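Long-range contact in 4-alpha-glucanotransferase (Streptococcus agalactiae, PDB 6M6T), which is an amylomaltase, or disproportionating enzyme, of a glucanotransferase family with a TIM-barrel fold: residues D216-V221 against I280-S285. Residues are numbered along the deposited sequence; the frame is centred on the assembly and turned at random.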
loop_
_atom_site.group_PDB
_atom_site.type_symbol
_atom_site.label_atom_id
_atom_site.label_comp_id
_atom_site.label_asym_id
_atom_site.label_seq_id
_atom_site.Cartn_x
_atom_site.Cartn_y
_atom_site.Cartn_z
ATOM N N ASP A 216 4.030 2.936 -0.188
ATOM C CA ASP A 216 4.182 1.519 -0.501
ATOM C C ASP A 216 4.095 1.338 -2.012
ATOM O O ASP A 216 3.168 1.855 -2.647
ATOM C CB ASP A 216 3.075 0.700 0.192
ATOM C CG ASP A 216 3.598 -0.542 0.934
ATOM O OD1 ASP A 216 4.547 -1.197 0.437
ATOM O OD2 ASP A 216 3.039 -0.875 2.015
ATOM N N MET A 217 5.043 0.600 -2.583
ATOM C CA MET A 217 4.985 0.235 -4.002
ATOM C C MET A 217 4.807 -1.269 -4.157
ATOM O O MET A 217 5.760 -2.036 -3.906
ATOM C CB MET A 217 6.239 0.694 -4.738
ATOM C CG MET A 217 6.174 0.534 -6.243
ATOM S SD MET A 217 7.634 1.280 -7.020
ATOM C CE MET A 217 8.626 -0.163 -7.393
ATOM N N PRO A 218 3.626 -1.739 -4.550
ATOM C CA PRO A 218 3.447 -3.178 -4.772
ATOM C C PRO A 218 4.353 -3.660 -5.888
ATOM O O PRO A 218 4.413 -3.047 -6.959
ATOM C CB PRO A 218 1.968 -3.296 -5.155
ATOM C CG PRO A 218 1.566 -1.908 -5.591
ATOM C CD PRO A 218 2.389 -0.973 -4.790
ATOM N N ILE A 219 5.066 -4.767 -5.620
ATOM C CA ILE A 219 5.971 -5.358 -6.612
ATOM C C ILE A 219 5.222 -5.683 -7.894
ATOM O O ILE A 219 5.695 -5.383 -8.997
ATOM C CB ILE A 219 6.663 -6.615 -6.055
ATOM C CG1 ILE A 219 7.462 -7.294 -7.172
ATOM C CG2 ILE A 219 5.646 -7.584 -5.454
ATOM C CD1 ILE A 219 8.375 -8.453 -6.734
ATOM N N TYR A 220 4.044 -6.284 -7.773
ATOM C CA TYR A 220 3.268 -6.739 -8.911
ATOM C C TYR A 220 1.975 -5.939 -9.034
ATOM O O TYR A 220 1.439 -5.407 -8.060
ATOM C CB TYR A 220 2.919 -8.227 -8.786
ATOM C CG TYR A 220 4.083 -9.207 -8.777
ATOM C CD1 TYR A 220 5.024 -9.231 -9.809
ATOM C CD2 TYR A 220 4.211 -10.152 -7.755
ATOM C CE1 TYR A 220 6.079 -10.155 -9.817
ATOM C CE2 TYR A 220 5.262 -11.075 -7.753
ATOM C CZ TYR A 220 6.191 -11.073 -8.785
ATOM O OH TYR A 220 7.231 -11.981 -8.754
ATOM N N VAL A 221 1.466 -5.896 -10.258
ATOM C CA VAL A 221 0.133 -5.416 -10.537
ATOM C C VAL A 221 -0.763 -6.634 -10.741
ATOM O O VAL A 221 -0.301 -7.771 -10.759
ATOM C CB VAL A 221 0.128 -4.488 -11.760
ATOM C CG1 VAL A 221 1.051 -3.324 -11.515
ATOM C CG2 VAL A 221 0.611 -5.248 -12.959
ATOM N N ILE A 280 12.176 2.232 -14.023
ATOM C CA ILE A 280 12.662 3.577 -13.739
ATOM C C ILE A 280 11.490 4.530 -13.625
ATOM O O ILE A 280 11.463 5.400 -12.754
ATOM C CB ILE A 280 13.661 4.036 -14.817
ATOM C CG1 ILE A 280 14.851 3.076 -14.880
ATOM C CG2 ILE A 280 14.098 5.478 -14.565
ATOM C CD1 ILE A 280 15.735 3.147 -13.687
ATOM N N TYR A 281 10.478 4.340 -14.465
ATOM C CA TYR A 281 9.295 5.196 -14.414
ATOM C C TYR A 281 8.477 4.955 -13.143
ATOM O O TYR A 281 8.007 5.908 -12.498
ATOM C CB TYR A 281 8.483 4.961 -15.690
ATOM C CG TYR A 281 7.005 5.199 -15.620
ATOM C CD1 TYR A 281 6.477 6.473 -15.766
ATOM C CD2 TYR A 281 6.131 4.136 -15.460
ATOM C CE1 TYR A 281 5.109 6.686 -15.721
ATOM C CE2 TYR A 281 4.773 4.334 -15.419
ATOM C CZ TYR A 281 4.259 5.608 -15.551
ATOM O OH TYR A 281 2.890 5.791 -15.507
ATOM N N ARG A 282 8.322 3.692 -12.748
ATOM C CA ARG A 282 7.623 3.388 -11.502
ATOM C C ARG A 282 8.302 4.065 -10.314
ATOM O O ARG A 282 7.658 4.795 -9.546
ATOM C CB ARG A 282 7.558 1.875 -11.291
ATOM C CG ARG A 282 6.502 1.147 -12.116
ATOM C CD ARG A 282 6.076 -0.156 -11.447
ATOM N NE ARG A 282 5.278 0.085 -10.247
ATOM C CZ ARG A 282 4.752 -0.879 -9.501
ATOM N NH1 ARG A 282 4.945 -2.150 -9.834
ATOM N NH2 ARG A 282 4.039 -0.575 -8.426
ATOM N N ILE A 283 9.619 3.842 -10.170
ATOM C CA ILE A 283 10.397 4.392 -9.059
ATOM C C ILE A 283 10.383 5.913 -9.088
ATOM O O ILE A 283 10.318 6.565 -8.039
ATOM C CB ILE A 283 11.842 3.853 -9.103
ATOM C CG1 ILE A 283 11.885 2.337 -8.872
ATOM C CG2 ILE A 283 12.687 4.533 -8.079
ATOM C CD1 ILE A 283 11.676 1.928 -7.435
ATOM N N GLN A 284 10.458 6.503 -10.285
ATOM C CA GLN A 284 10.472 7.959 -10.397
ATOM C C GLN A 284 9.151 8.550 -9.915
ATOM O O GLN A 284 9.123 9.499 -9.110
ATOM C CB GLN A 284 10.765 8.360 -11.847
ATOM C CG GLN A 284 11.209 9.806 -12.037
ATOM C CD GLN A 284 11.809 10.087 -13.410
ATOM O OE1 GLN A 284 11.090 10.292 -14.396
ATOM N NE2 GLN A 284 13.134 10.119 -13.474
ATOM N N SER A 285 8.038 7.972 -10.365
ATOM C CA SER A 285 6.763 8.498 -9.911
ATOM C C SER A 285 6.495 8.136 -8.455
ATOM O O SER A 285 5.647 8.769 -7.823
ATOM C CB SER A 285 5.645 8.006 -10.825
ATOM O OG SER A 285 5.010 6.867 -10.274
#
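With CG anti to the carbonyl carbon (chi1 -78°) and a bend at chi3, the side chain of R282 leaves helix 277-289 and delivers its guanidinium to the backbone just past the end of strand 212-217. M217 points toward the helix, CG anti to its backbone N (chi1 -172°), and its SD lies over one face of that group. The carbonyl oxygen of P218 lies at the guanidinium edge and takes both terminal nitrogens: R282 NH2 donates to P218 O at 2.9 Å with a bent N-H...O angle of 134°, and R282 NH1 adds a weak bond to P218 O at 3.1 Å. NH2 lies in the plane of the carbonyl, whereas the oxygen is tilted from the plane of the guanidinium. I219 O is also near, 3.4 Å from R282 NH1. Both bonds converge on the single P218 oxygen, so the buried guanidinium is pinned to one carbonyl of the loop that follows the strand, and V221 CG1 approaches the group obliquely. Beside it the contact becomes apolar, M217 CE meeting I283 CD1 at 3.7 Å where the two side chains cross at about a right angle. The P218 carbonyl held by R282 immediately precedes I219, which borders the glycan pocket and touches the bound 1,5-anhydro-D-glucitol. In the parallel barrel sheet, M217 pairs through its backbone with R294 and D296 and packs on L293 and I295 of the adjacent strand 292-295, while I283 also rests on L293 and, on helix 324-335, on I331 and L335.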